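Local coordinates for protein tyrosine aminotransferase (Leishmania infantum, PDB 4IX8) that probably transfers the amino group of L-tyrosine to 2-oxoglutarate, using pyridoxal 5'-phosphate as cofactor, at residues T49-N54 with F171-S176; L70-G75 with N429-R434; M255-G260 with Q346-A351; S372-L377 with R418-R423; D399-Q404 with I436-R441. All coordinates share one frame; numbering follows the deposited sequence.

Interaction 1 of 5, residues T49-N54 with F171-S176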
# COMPACT_ATOMS: atom_id res chain seq x y z
N THR A 49 7.63 4.94 -13.51
CA THR A 49 6.40 4.86 -12.74
C THR A 49 5.72 6.24 -12.69
O THR A 49 6.20 7.09 -11.96
CB THR A 49 6.68 4.40 -11.32
OG1 THR A 49 7.19 3.06 -11.35
CG2 THR A 49 5.41 4.48 -10.46
N LEU A 50 4.60 6.40 -13.41
CA LEU A 50 3.93 7.70 -13.61
C LEU A 50 2.41 7.60 -13.49
O LEU A 50 1.79 6.66 -14.02
CB LEU A 50 4.26 8.28 -14.96
CG LEU A 50 5.76 8.33 -15.27
CD1 LEU A 50 5.96 8.72 -16.71
CD2 LEU A 50 6.52 9.28 -14.34
N GLN A 51 1.82 8.57 -12.82
CA GLN A 51 0.37 8.64 -12.71
C GLN A 51 -0.10 9.93 -13.39
O GLN A 51 0.10 11.02 -12.87
CB GLN A 51 -0.06 8.59 -11.23
CG GLN A 51 -1.59 8.51 -11.04
CD GLN A 51 -2.13 7.12 -11.37
OE1 GLN A 51 -2.75 6.92 -12.43
NE2 GLN A 51 -1.92 6.15 -10.46
N PRO A 52 -0.75 9.82 -14.57
CA PRO A 52 -1.01 11.02 -15.38
C PRO A 52 -1.97 12.01 -14.67
O PRO A 52 -1.82 13.23 -14.84
CB PRO A 52 -1.60 10.46 -16.69
CG PRO A 52 -2.23 9.11 -16.30
CD PRO A 52 -1.64 8.69 -14.95
N LEU A 53 -2.95 11.46 -13.95
CA LEU A 53 -3.91 12.22 -13.12
C LEU A 53 -3.17 13.15 -12.15
O LEU A 53 -3.34 14.37 -12.19
CB LEU A 53 -4.85 11.25 -12.38
CG LEU A 53 -6.17 11.76 -11.76
CD1 LEU A 53 -7.12 10.60 -11.35
CD2 LEU A 53 -5.92 12.71 -10.60
N ASN A 54 -2.37 12.58 -11.25
CA ASN A 54 -1.56 13.38 -10.33
C ASN A 54 -0.70 14.43 -11.07
O ASN A 54 -0.57 15.57 -10.63
CB ASN A 54 -0.65 12.46 -9.49
N PHE A 171 -10.03 3.70 -15.46
CA PHE A 171 -9.35 4.06 -14.22
C PHE A 171 -7.85 3.91 -14.45
O PHE A 171 -7.41 2.86 -14.85
CB PHE A 171 -9.82 3.12 -13.10
CG PHE A 171 -9.17 3.36 -11.76
CD1 PHE A 171 -9.25 4.58 -11.12
CD2 PHE A 171 -8.50 2.33 -11.11
CE1 PHE A 171 -8.65 4.79 -9.87
CE2 PHE A 171 -7.91 2.52 -9.87
CZ PHE A 171 -7.97 3.75 -9.25
N PRO A 172 -7.08 4.98 -14.26
CA PRO A 172 -5.70 4.97 -14.79
C PRO A 172 -4.70 3.99 -14.13
O PRO A 172 -3.61 3.82 -14.66
CB PRO A 172 -5.21 6.40 -14.57
CG PRO A 172 -6.41 7.22 -14.13
CD PRO A 172 -7.48 6.29 -13.70
N HIS A 173 -5.07 3.35 -13.03
CA HIS A 173 -4.12 2.57 -12.30
C HIS A 173 -3.64 1.33 -13.06
O HIS A 173 -2.48 0.95 -12.86
CB HIS A 173 -4.68 2.13 -10.94
CG HIS A 173 -3.62 1.87 -9.92
ND1 HIS A 173 -2.66 2.80 -9.58
CD2 HIS A 173 -3.39 0.79 -9.13
CE1 HIS A 173 -1.89 2.31 -8.62
NE2 HIS A 173 -2.31 1.10 -8.33
N TYR A 174 -4.47 0.70 -13.90
CA TYR A 174 -4.01 -0.49 -14.63
C TYR A 174 -2.84 -0.13 -15.52
O TYR A 174 -1.79 -0.80 -15.52
CB TYR A 174 -5.15 -1.12 -15.45
CG TYR A 174 -6.16 -1.66 -14.48
CD1 TYR A 174 -6.02 -2.92 -13.93
CD2 TYR A 174 -7.21 -0.85 -14.03
CE1 TYR A 174 -6.93 -3.40 -12.96
CE2 TYR A 174 -8.12 -1.32 -13.07
CZ TYR A 174 -7.97 -2.58 -12.54
OH TYR A 174 -8.86 -3.05 -11.60
N LYS A 175 -2.98 1.00 -16.20
CA LYS A 175 -1.93 1.48 -17.08
C LYS A 175 -0.68 1.86 -16.29
O LYS A 175 0.45 1.59 -16.71
CB LYS A 175 -2.46 2.67 -17.88
CG LYS A 175 -1.45 3.52 -18.57
CD LYS A 175 -1.02 2.98 -19.85
CE LYS A 175 -0.28 4.05 -20.63
NZ LYS A 175 0.72 3.36 -21.46
N SER A 176 -0.88 2.49 -15.14
CA SER A 176 0.23 2.97 -14.35
C SER A 176 1.06 1.83 -13.83
O SER A 176 2.26 1.95 -13.79
CB SER A 176 -0.26 3.84 -13.19
OG SER A 176 -0.55 5.13 -13.68
O HOH W 1 3.54 3.96 -14.62
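Ser176 OG donates to the backbone oxygen Leu50 O at 2.8 Å, the one direct hydrogen bond between the two segments. The hydroxyl is tilted 18° from the plane of the carbonyl it meets. The same OG also lies 3.1 Å from Gln51 OE1. Gln51 holds the N-cap position before helix 52-56, and its side chain lies against Pro172 and the early part of helix 173-181. With CG anti to the backbone N (chi1 -174°) and a bend at chi2, the amide of Gln51 is carried across Pro172, whose CB is 3.3 Å from Gln51 OE1. Gln51 NE2 reaches the edge of the His173 ring, 3.5 Å from His173 ND1, with amide and ring nearly coplanar (21° apart), although Gln51 is poorly ordered. On its other nitrogen, His173 NE2 bonds to Leu316 O of the second subunit, and Gln315 of that subunit packs on both Gln51 and His173. Leu53 CD1, also poorly ordered, adds a looser apolar touch, 4.4 Å from Pro172 CG.

Interaction 2 of 5, residues L70-G75 with N429-R434; sequences LRLSIG and NEAVDR
Strand 70-71, an outermost strand, within this chain, of the five-stranded sheet, rests on helix 425-442 through Leu70, whose closest partners are Ala431 and Arg434. Leu70 CD1 is the working atom: it comes 3.8 Å from Ala431 CB and touches the aliphatic part of Glu430 at CG, 3.9 Å away. The same methyl sits over the centre of one face of the Arg434 guanidinium, 3.7 Å from Arg434 CZ, and the two side chains cross at about a right angle. Leu72, two residues on, sends CD1 to within 4.0 Å of Ala431 CB, so the small alanine side chain is shared by two leucines. This is helix-on-sheet packing, since the strand pairs through its backbone with strand 403-407 while these leucines turn to the helix.

Arg434 runs extended from CG to NE, which brings its flat end across Leu70. Its NH2 forms a salt bridge with Glu430 OE2, one helical turn back, at 3.2 Å and an N-H...O angle of 153°. That oxygen is met from above the carboxylate plane, 64° out of it, although it lies close to the guanidinium plane. Arg434 NH1 bonds to the backbone oxygens of Glu401 and Ser68, which should limit the rotation of the group whose face carries the methyl.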
# COMPACT_ATOMS: atom_id res chain seq x y z
N LEU A 70 -14.95 25.40 -8.72
CA LEU A 70 -15.86 24.27 -8.66
C LEU A 70 -15.16 23.07 -9.27
O LEU A 70 -14.86 23.06 -10.45
CB LEU A 70 -17.16 24.56 -9.41
CG LEU A 70 -17.99 25.73 -8.90
CD1 LEU A 70 -19.21 25.91 -9.77
CD2 LEU A 70 -18.41 25.54 -7.45
N ARG A 71 -14.90 22.06 -8.45
CA ARG A 71 -14.13 20.91 -8.90
C ARG A 71 -15.03 19.72 -9.18
O ARG A 71 -15.67 19.20 -8.26
CB ARG A 71 -13.08 20.55 -7.87
CG ARG A 71 -11.91 21.50 -7.88
CD ARG A 71 -11.04 21.28 -6.67
NE ARG A 71 -10.01 20.27 -6.92
CZ ARG A 71 -8.76 20.55 -7.29
NH1 ARG A 71 -8.38 21.81 -7.46
NH2 ARG A 71 -7.89 19.57 -7.51
N LEU A 72 -15.10 19.34 -10.46
CA LEU A 72 -15.84 18.15 -10.91
C LEU A 72 -14.93 16.99 -11.25
O LEU A 72 -15.40 15.98 -11.78
CB LEU A 72 -16.66 18.48 -12.16
CG LEU A 72 -17.55 19.69 -12.04
CD1 LEU A 72 -18.49 19.67 -13.23
CD2 LEU A 72 -18.31 19.70 -10.70
N SER A 73 -13.67 17.12 -10.87
CA SER A 73 -12.59 16.19 -11.22
C SER A 73 -12.26 15.16 -10.17
O SER A 73 -11.51 14.21 -10.40
CB SER A 73 -11.33 17.01 -11.48
OG SER A 73 -11.24 18.04 -10.49
N ILE A 74 -12.79 15.36 -8.97
CA ILE A 74 -12.33 14.59 -7.81
C ILE A 74 -13.02 13.23 -7.68
O ILE A 74 -14.24 13.14 -7.74
CB ILE A 74 -12.52 15.40 -6.53
CG1 ILE A 74 -13.97 15.98 -6.44
CG2 ILE A 74 -11.43 16.48 -6.48
CD1 ILE A 74 -14.09 17.22 -5.50
N GLY A 75 -12.25 12.16 -7.51
CA GLY A 75 -12.80 10.81 -7.50
C GLY A 75 -12.93 10.24 -6.10
O GLY A 75 -12.83 9.03 -5.90
N ASN A 429 -25.23 22.03 -10.38
CA ASN A 429 -26.09 22.97 -11.09
C ASN A 429 -25.38 24.26 -11.46
O ASN A 429 -25.49 24.73 -12.58
CB ASN A 429 -27.34 23.29 -10.26
CG ASN A 429 -28.51 22.39 -10.63
OD1 ASN A 429 -28.79 22.20 -11.81
ND2 ASN A 429 -29.18 21.83 -9.63
N GLU A 430 -24.64 24.82 -10.52
CA GLU A 430 -23.86 26.01 -10.79
C GLU A 430 -22.78 25.74 -11.84
O GLU A 430 -22.53 26.56 -12.71
CB GLU A 430 -23.21 26.52 -9.52
CG GLU A 430 -22.58 27.89 -9.69
CD GLU A 430 -22.03 28.48 -8.39
OE1 GLU A 430 -22.12 27.81 -7.33
OE2 GLU A 430 -21.56 29.63 -8.43
N ALA A 431 -22.17 24.56 -11.79
CA ALA A 431 -21.04 24.29 -12.67
C ALA A 431 -21.53 24.04 -14.11
O ALA A 431 -20.89 24.45 -15.08
CB ALA A 431 -20.25 23.11 -12.16
N VAL A 432 -22.64 23.33 -14.22
CA VAL A 432 -23.29 23.09 -15.51
C VAL A 432 -23.69 24.39 -16.18
O VAL A 432 -23.61 24.49 -17.41
CB VAL A 432 -24.51 22.17 -15.35
CG1 VAL A 432 -25.42 22.23 -16.57
CG2 VAL A 432 -24.05 20.74 -15.08
N ASP A 433 -24.17 25.37 -15.41
CA ASP A 433 -24.54 26.66 -15.99
C ASP A 433 -23.31 27.29 -16.65
O ASP A 433 -23.40 27.80 -17.76
CB ASP A 433 -25.10 27.65 -14.93
CG ASP A 433 -26.47 27.23 -14.36
OD1 ASP A 433 -27.16 26.43 -15.00
OD2 ASP A 433 -26.85 27.70 -13.27
N ARG A 434 -22.16 27.21 -15.98
CA ARG A 434 -20.95 27.84 -16.51
C ARG A 434 -20.42 27.12 -17.75
O ARG A 434 -19.85 27.74 -18.65
CB ARG A 434 -19.87 27.87 -15.44
CG ARG A 434 -20.21 28.76 -14.25
CD ARG A 434 -18.97 28.90 -13.38
NE ARG A 434 -19.25 29.23 -11.99
CZ ARG A 434 -18.34 29.24 -11.02
NH1 ARG A 434 -17.08 28.92 -11.29
NH2 ARG A 434 -18.70 29.56 -9.78

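Interaction 3 of 5, residues M255-G260 with Q346-A351; sequences MVLNNG and QLEAGA
Glu348 reaches from its helix to Leu257 and Asn258 along an extended chain. From CB the chain leads to CG, which passes 4.0 Å from Leu257 CB and 3.7 Å from Asn258 OD1. CD comes next, 3.8 Å from that same Asn258 OD1, as the Glu348 and Asn258 side chains slide past each other in opposite directions with their flat groups 13° apart. At the tip, OE2 accepts from Asn258 N at 2.8 Å, with a nearly straight N-H...O angle of 166°. The amide arrives on the anti side of the carboxylate, 22° out of its plane. Leu257 to Gly260 form a type I' beta turn, closed by Gly260 N on Leu257 O, and the Glu348 carboxylate, on helix 337-355, takes the N-H of Asn258, the first of the two central turn residues. Asn258 ND2 bonds to Gln370 OE1. Beside the polar bond the contact is apolar: the Leu257 and Leu347 side chains cross at about a right angle, with Leu257 CD2 4.0 Å from Leu347 CB. Met255, bent at chi3, brings CE to 4.2 Å from Leu347 CD1.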
# COMPACT_ATOMS: atom_id res chain seq x y z
N MET A 255 -23.14 0.10 -6.06
CA MET A 255 -23.48 1.46 -6.50
C MET A 255 -24.07 1.50 -7.90
O MET A 255 -23.65 2.30 -8.74
CB MET A 255 -22.26 2.33 -6.39
CG MET A 255 -22.08 2.76 -4.96
SD MET A 255 -20.35 3.15 -4.65
CE MET A 255 -20.39 4.88 -5.11
N VAL A 256 -24.98 0.56 -8.18
CA VAL A 256 -25.81 0.60 -9.37
C VAL A 256 -27.02 1.48 -9.11
O VAL A 256 -27.64 1.39 -8.05
CB VAL A 256 -26.29 -0.79 -9.77
CG1 VAL A 256 -27.14 -0.73 -11.06
CG2 VAL A 256 -25.10 -1.71 -9.95
N LEU A 257 -27.41 2.26 -10.12
CA LEU A 257 -28.54 3.21 -10.04
C LEU A 257 -29.83 2.68 -10.68
O LEU A 257 -29.83 1.66 -11.35
CB LEU A 257 -28.19 4.52 -10.73
CG LEU A 257 -26.78 5.09 -10.51
CD1 LEU A 257 -26.65 6.44 -11.17
CD2 LEU A 257 -26.51 5.19 -9.03
N ASN A 258 -30.93 3.37 -10.45
CA ASN A 258 -32.16 3.12 -11.20
C ASN A 258 -32.65 1.66 -11.12
O ASN A 258 -33.20 1.16 -12.09
CB ASN A 258 -31.94 3.52 -12.68
CG ASN A 258 -31.45 4.97 -12.84
OD1 ASN A 258 -31.86 5.85 -12.08
ND2 ASN A 258 -30.53 5.20 -13.80
N ASN A 259 -32.53 1.02 -9.96
CA ASN A 259 -33.01 -0.36 -9.77
C ASN A 259 -32.32 -1.35 -10.73
O ASN A 259 -32.86 -2.42 -11.05
CB ASN A 259 -34.53 -0.43 -9.95
N GLY A 260 -31.14 -0.97 -11.22
CA GLY A 260 -30.35 -1.81 -12.11
C GLY A 260 -29.88 -3.10 -11.46
O GLY A 260 -29.89 -3.22 -10.24
N GLN A 346 -28.45 10.19 -4.07
CA GLN A 346 -27.62 11.37 -4.28
C GLN A 346 -26.99 11.38 -5.66
O GLN A 346 -26.93 12.43 -6.33
CB GLN A 346 -26.51 11.42 -3.25
CG GLN A 346 -26.97 11.56 -1.86
CD GLN A 346 -27.17 12.99 -1.55
OE1 GLN A 346 -26.21 13.78 -1.47
NE2 GLN A 346 -28.43 13.37 -1.41
N LEU A 347 -26.57 10.19 -6.10
CA LEU A 347 -25.93 10.04 -7.40
C LEU A 347 -26.95 10.18 -8.54
O LEU A 347 -26.62 10.77 -9.58
CB LEU A 347 -25.25 8.68 -7.51
CG LEU A 347 -24.11 8.41 -6.51
CD1 LEU A 347 -23.71 6.94 -6.55
CD2 LEU A 347 -22.89 9.29 -6.73
N GLU A 348 -28.16 9.66 -8.37
CA GLU A 348 -29.19 9.82 -9.40
C GLU A 348 -29.49 11.32 -9.60
O GLU A 348 -29.58 11.79 -10.71
CB GLU A 348 -30.45 9.05 -8.99
CG GLU A 348 -30.31 7.55 -9.17
CD GLU A 348 -31.37 6.72 -8.46
OE1 GLU A 348 -32.23 7.28 -7.75
OE2 GLU A 348 -31.34 5.48 -8.60
N ALA A 349 -29.51 12.07 -8.51
CA ALA A 349 -29.80 13.51 -8.60
C ALA A 349 -28.66 14.19 -9.32
O ALA A 349 -28.88 15.11 -10.09
CB ALA A 349 -30.05 14.15 -7.23
N GLY A 350 -27.42 13.79 -9.04
CA GLY A 350 -26.31 14.42 -9.73
C GLY A 350 -26.37 14.12 -11.22
O GLY A 350 -26.03 14.96 -12.05
N ALA A 351 -26.85 12.94 -11.55
CA ALA A 351 -26.93 12.56 -12.95
C ALA A 351 -27.95 13.41 -13.67
O ALA A 351 -27.70 13.86 -14.78
CB ALA A 351 -27.26 11.10 -13.07

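Interaction 4 of 5, residues S372-L377 with R418-R423; sequences SMFVML and RATVSR
Two torsion choices bring Phe374 and Arg418 together on one face of the sheet. Phe374 sets CG anti to the carbonyl carbon (chi1 -50°), while Arg418 sets CG anti to the backbone N and then bends at chi3 (69°), turning its guanidinium over the ring. The planes lie 19° apart, and Phe374 CE1 sits over the centre of one guanidinium face, 3.4 Å from Arg418 CZ. Arg418 NH1, over one face of the ring, is also 3.4 Å from Phe374 CE1.

Beside this pair, strands 374-379 and 416-420 run antiparallel as neighbours in the five-stranded mixed sheet. Phe374 with Thr420 and Met376 with Arg418 are non-hydrogen-bonded pairs, and between them the hydrogen-bonded pair Val375 and Ala419 exchanges two backbone bonds: Val375 N to Ala419 O at 2.8 Å and Ala419 N to Val375 O at 3.0 Å. Past the strand end, Val421 N gives to Met373 O at 2.8 Å. On the sheet's other face Val375 CG1 meets Ala419 CB at 3.8 Å, and Leu377 CD1 touches the same methyl at 4.3 Å.

The guanidinium N-H groups are spent on outside acceptors, NH2 on Ser73 O and NH1 on Asn221 OD1. Those two bonds, together with an aromatic ring over one face, should hold the guanidinium's orientation.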
# COMPACT_ATOMS: atom_id res chain seq x y z
N SER A 372 -21.67 3.56 -10.56
CA SER A 372 -20.45 4.25 -10.15
C SER A 372 -20.81 5.72 -9.91
O SER A 372 -21.98 6.02 -9.65
CB SER A 372 -19.36 4.08 -11.19
OG SER A 372 -18.16 4.68 -10.75
N MET A 373 -19.82 6.62 -9.98
CA MET A 373 -19.95 8.04 -9.55
C MET A 373 -19.57 9.08 -10.61
O MET A 373 -19.38 10.26 -10.30
CB MET A 373 -19.06 8.32 -8.33
CG MET A 373 -19.37 7.54 -7.06
SD MET A 373 -17.93 7.40 -5.95
CE MET A 373 -17.00 8.91 -6.26
N PHE A 374 -19.43 8.63 -11.85
CA PHE A 374 -18.83 9.46 -12.89
C PHE A 374 -19.66 9.49 -14.15
O PHE A 374 -20.44 8.58 -14.42
CB PHE A 374 -17.44 8.95 -13.24
CG PHE A 374 -16.55 8.73 -12.04
CD1 PHE A 374 -15.87 9.80 -11.46
CD2 PHE A 374 -16.40 7.48 -11.50
CE1 PHE A 374 -15.07 9.60 -10.38
CE2 PHE A 374 -15.57 7.28 -10.41
CZ PHE A 374 -14.91 8.34 -9.87
N VAL A 375 -19.46 10.52 -14.95
CA VAL A 375 -20.06 10.58 -16.25
C VAL A 375 -18.98 10.97 -17.25
O VAL A 375 -18.00 11.63 -16.89
CB VAL A 375 -21.25 11.56 -16.25
CG1 VAL A 375 -20.80 13.01 -16.16
CG2 VAL A 375 -22.11 11.32 -17.45
N MET A 376 -19.10 10.47 -18.48
CA MET A 376 -18.21 10.84 -19.55
C MET A 376 -18.95 11.69 -20.58
O MET A 376 -19.91 11.23 -21.22
CB MET A 376 -17.62 9.60 -20.21
CG MET A 376 -16.48 8.97 -19.44
SD MET A 376 -14.97 9.97 -19.43
CE MET A 376 -14.11 9.28 -20.85
N LEU A 377 -18.46 12.91 -20.78
CA LEU A 377 -19.07 13.88 -21.67
C LEU A 377 -18.34 13.79 -22.98
O LEU A 377 -17.12 13.95 -23.00
CB LEU A 377 -18.95 15.28 -21.11
CG LEU A 377 -19.47 15.37 -19.68
CD1 LEU A 377 -19.22 16.77 -19.18
CD2 LEU A 377 -20.99 15.00 -19.61
N ARG A 418 -14.33 13.64 -18.10
CA ARG A 418 -14.88 12.97 -16.95
C ARG A 418 -15.36 14.00 -15.96
O ARG A 418 -14.62 14.89 -15.60
CB ARG A 418 -13.85 12.04 -16.24
CG ARG A 418 -14.58 11.03 -15.36
CD ARG A 418 -13.70 10.28 -14.41
NE ARG A 418 -13.17 11.13 -13.36
CZ ARG A 418 -12.46 10.67 -12.34
NH1 ARG A 418 -12.18 9.36 -12.23
NH2 ARG A 418 -12.03 11.50 -11.42
N ALA A 419 -16.60 13.85 -15.52
CA ALA A 419 -17.18 14.71 -14.52
C ALA A 419 -17.78 13.84 -13.44
O ALA A 419 -18.26 12.72 -13.69
CB ALA A 419 -18.23 15.61 -15.12
N THR A 420 -17.72 14.36 -12.23
CA THR A 420 -18.15 13.65 -11.05
C THR A 420 -19.60 13.92 -10.74
O THR A 420 -20.07 15.04 -10.82
CB THR A 420 -17.26 14.06 -9.87
OG1 THR A 420 -16.00 13.36 -10.00
CG2 THR A 420 -17.89 13.72 -8.56
N VAL A 421 -20.31 12.87 -10.34
CA VAL A 421 -21.75 12.94 -10.04
C VAL A 421 -22.08 13.01 -8.51
O VAL A 421 -23.24 13.15 -8.11
CB VAL A 421 -22.45 11.74 -10.75
CG1 VAL A 421 -23.84 11.50 -10.29
CG2 VAL A 421 -22.44 11.98 -12.26
N SER A 422 -21.05 12.84 -7.69
CA SER A 422 -21.19 12.59 -6.26
C SER A 422 -21.21 13.88 -5.47
O SER A 422 -21.29 13.84 -4.25
CB SER A 422 -20.05 11.73 -5.77
OG SER A 422 -18.86 12.48 -5.79
N ARG A 423 -21.03 15.01 -6.13
CA ARG A 423 -21.12 16.26 -5.41
C ARG A 423 -22.58 16.74 -5.19
O ARG A 423 -23.52 16.21 -5.81
CB ARG A 423 -20.27 17.30 -6.13
CG ARG A 423 -18.79 16.79 -6.22
CD ARG A 423 -17.81 17.93 -6.24
NE ARG A 423 -17.85 18.68 -4.98
CZ ARG A 423 -17.23 19.83 -4.76
NH1 ARG A 423 -17.35 20.44 -3.60
NH2 ARG A 423 -16.51 20.40 -5.72

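Interaction 5 of 5, residues D399-Q404 with I436-R441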
# COMPACT_ATOMS: atom_id res chain seq x y z
N ASP A 399 -9.68 27.98 -16.99
CA ASP A 399 -9.13 29.32 -16.99
C ASP A 399 -10.23 30.36 -17.02
O ASP A 399 -10.10 31.40 -16.39
CB ASP A 399 -8.21 29.51 -18.19
CG ASP A 399 -7.56 30.87 -18.21
OD1 ASP A 399 -6.93 31.23 -17.20
OD2 ASP A 399 -7.71 31.58 -19.22
N GLU A 400 -11.34 30.07 -17.70
CA GLU A 400 -12.40 31.07 -17.89
C GLU A 400 -13.53 31.00 -16.87
O GLU A 400 -14.09 32.00 -16.53
CB GLU A 400 -12.98 30.92 -19.28
CG GLU A 400 -11.98 31.19 -20.38
CD GLU A 400 -12.60 31.03 -21.75
OE1 GLU A 400 -13.84 31.22 -21.88
OE2 GLU A 400 -11.86 30.71 -22.71
N GLU A 401 -13.83 29.80 -16.37
CA GLU A 401 -14.99 29.59 -15.49
C GLU A 401 -14.63 28.93 -14.16
O GLU A 401 -15.49 28.73 -13.31
CB GLU A 401 -16.03 28.75 -16.22
CG GLU A 401 -16.52 29.34 -17.54
CD GLU A 401 -17.47 30.47 -17.32
OE1 GLU A 401 -18.16 30.46 -16.28
OE2 GLU A 401 -17.53 31.37 -18.19
N ASN A 402 -13.35 28.61 -13.97
CA ASN A 402 -12.85 28.02 -12.73
C ASN A 402 -13.65 26.78 -12.38
O ASN A 402 -13.94 26.51 -11.21
CB ASN A 402 -12.91 29.05 -11.57
CG ASN A 402 -11.93 28.72 -10.42
OD1 ASN A 402 -11.18 27.74 -10.46
ND2 ASN A 402 -11.95 29.57 -9.39
N VAL A 403 -13.95 25.99 -13.41
CA VAL A 403 -14.55 24.68 -13.24
C VAL A 403 -13.55 23.68 -13.76
O VAL A 403 -13.09 23.78 -14.90
CB VAL A 403 -15.87 24.50 -14.00
CG1 VAL A 403 -16.38 23.09 -13.82
CG2 VAL A 403 -16.89 25.51 -13.55
N GLN A 404 -13.28 22.66 -12.96
CA GLN A 404 -12.28 21.69 -13.30
C GLN A 404 -12.95 20.35 -13.65
O GLN A 404 -13.65 19.74 -12.83
CB GLN A 404 -11.28 21.54 -12.14
CG GLN A 404 -10.01 20.78 -12.54
CD GLN A 404 -9.17 20.37 -11.36
OE1 GLN A 404 -9.29 20.95 -10.28
NE2 GLN A 404 -8.33 19.38 -11.55
N ILE A 436 -22.44 25.53 -19.91
CA ILE A 436 -23.34 25.94 -20.97
C ILE A 436 -22.93 27.29 -21.52
O ILE A 436 -22.77 27.47 -22.72
CB ILE A 436 -24.75 26.01 -20.45
CG1 ILE A 436 -25.23 24.59 -20.16
CG2 ILE A 436 -25.68 26.73 -21.43
CD1 ILE A 436 -26.53 24.55 -19.41
N GLU A 437 -22.79 28.25 -20.64
CA GLU A 437 -22.35 29.57 -21.03
C GLU A 437 -21.01 29.47 -21.75
O GLU A 437 -20.78 30.13 -22.75
CB GLU A 437 -22.25 30.44 -19.79
CG GLU A 437 -21.60 31.77 -19.97
CD GLU A 437 -21.21 32.32 -18.63
OE1 GLU A 437 -22.12 32.39 -17.77
OE2 GLU A 437 -20.01 32.62 -18.42
N PHE A 438 -20.14 28.60 -21.26
CA PHE A 438 -18.81 28.48 -21.83
C PHE A 438 -18.85 27.96 -23.27
O PHE A 438 -18.15 28.45 -24.16
CB PHE A 438 -17.98 27.56 -20.97
CG PHE A 438 -16.68 27.16 -21.58
CD1 PHE A 438 -15.59 28.00 -21.52
CD2 PHE A 438 -16.54 25.95 -22.19
CE1 PHE A 438 -14.40 27.64 -22.07
CE2 PHE A 438 -15.34 25.59 -22.73
CZ PHE A 438 -14.27 26.44 -22.68
N CYS A 439 -19.71 26.97 -23.50
CA CYS A 439 -19.83 26.39 -24.82
C CYS A 439 -20.38 27.40 -25.85
O CYS A 439 -19.83 27.53 -26.95
CB CYS A 439 -20.73 25.16 -24.76
SG CYS A 439 -19.94 23.75 -24.07
N GLU A 440 -21.45 28.11 -25.48
CA GLU A 440 -22.09 29.06 -26.41
C GLU A 440 -21.09 30.11 -26.86
O GLU A 440 -21.04 30.49 -28.03
CB GLU A 440 -23.29 29.75 -25.76
CG GLU A 440 -24.40 28.80 -25.32
CD GLU A 440 -25.31 28.34 -26.46
OE1 GLU A 440 -24.98 28.59 -27.65
OE2 GLU A 440 -26.35 27.73 -26.15
N ARG A 441 -20.27 30.54 -25.92
CA ARG A 441 -19.26 31.53 -26.19
C ARG A 441 -18.20 31.07 -27.19
O ARG A 441 -17.76 31.86 -28.03
CB ARG A 441 -18.62 31.93 -24.87
CG ARG A 441 -17.48 32.90 -25.01
CD ARG A 441 -17.10 33.49 -23.66
NE ARG A 441 -16.61 32.46 -22.74
CZ ARG A 441 -17.22 32.07 -21.62
NH1 ARG A 441 -18.37 32.62 -21.23
NH2 ARG A 441 -16.67 31.13 -20.88
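Arg441 and Glu401 come from opposite directions, and their guanidinium and carboxylate planes lie only 16° apart. Arg441 NH2 bonds to Glu401 OE2 at 2.8 Å, meeting that oxygen on its anti side. Glu400 is turned differently: it slides past Arg441 with its carboxylate 49° from the guanidinium plane. There the arginine grips side-on, NE at 3.2 Å and NH2 at 3.0 Å, both on the single oxygen Glu400 OE1, which they meet nearly along its C-O axis. A bend at chi3 of Arg441 turns the guanidinium toward the two glutamates at the end of helix 390-401.

Within helix 425-442, Arg441 NH1 reaches Glu437 OE2 at 3.3 Å through that oxygen's anti lone pair, giving a salt-bridge network of three acids around one arginine. Phe438 borders it. Glu400 OE1 stands at the edge of the phenyl ring, 3.6 Å from Phe438 CE1, while Glu401 CG packs 4.1 Å from Phe438 CB. His442 NE2 also bonds to Glu400 OE1.

Glu401 OE2 and Glu437 OE2 approach to 2.8 Å with their carboxylates 79° apart. Two oxygens this close suggest that one acid probably keeps a proton; the neighbouring acids would tend to raise proton affinity, while Arg441 would oppose this.

In the fold
Interaction 4 is wholly buried, a strand pair joined by backbone bonds and a stacked Phe374-Arg418 pair. Interactions 2 and 3 are also buried; 1 and 5 are only partly so. Interactions 2 and 5 share helix 425-442: interaction 2 sets strand 70-71 on it, mainly by methyl packing, whereas interaction 5, farther from the chain centre and chiefly ionic, uses the helix end just before strand 403-407. Leu72 O and Thr420 N, 2.9 Å apart, tie interaction 2 to interaction 4. Interaction 3 joins a turn to helix 337-355 and touches interaction 4, with Met255 O 3.0 Å from Ser372 N. Interaction 1 touches none of the others, lies across the chain's centre from interaction 3, and meets the second subunit.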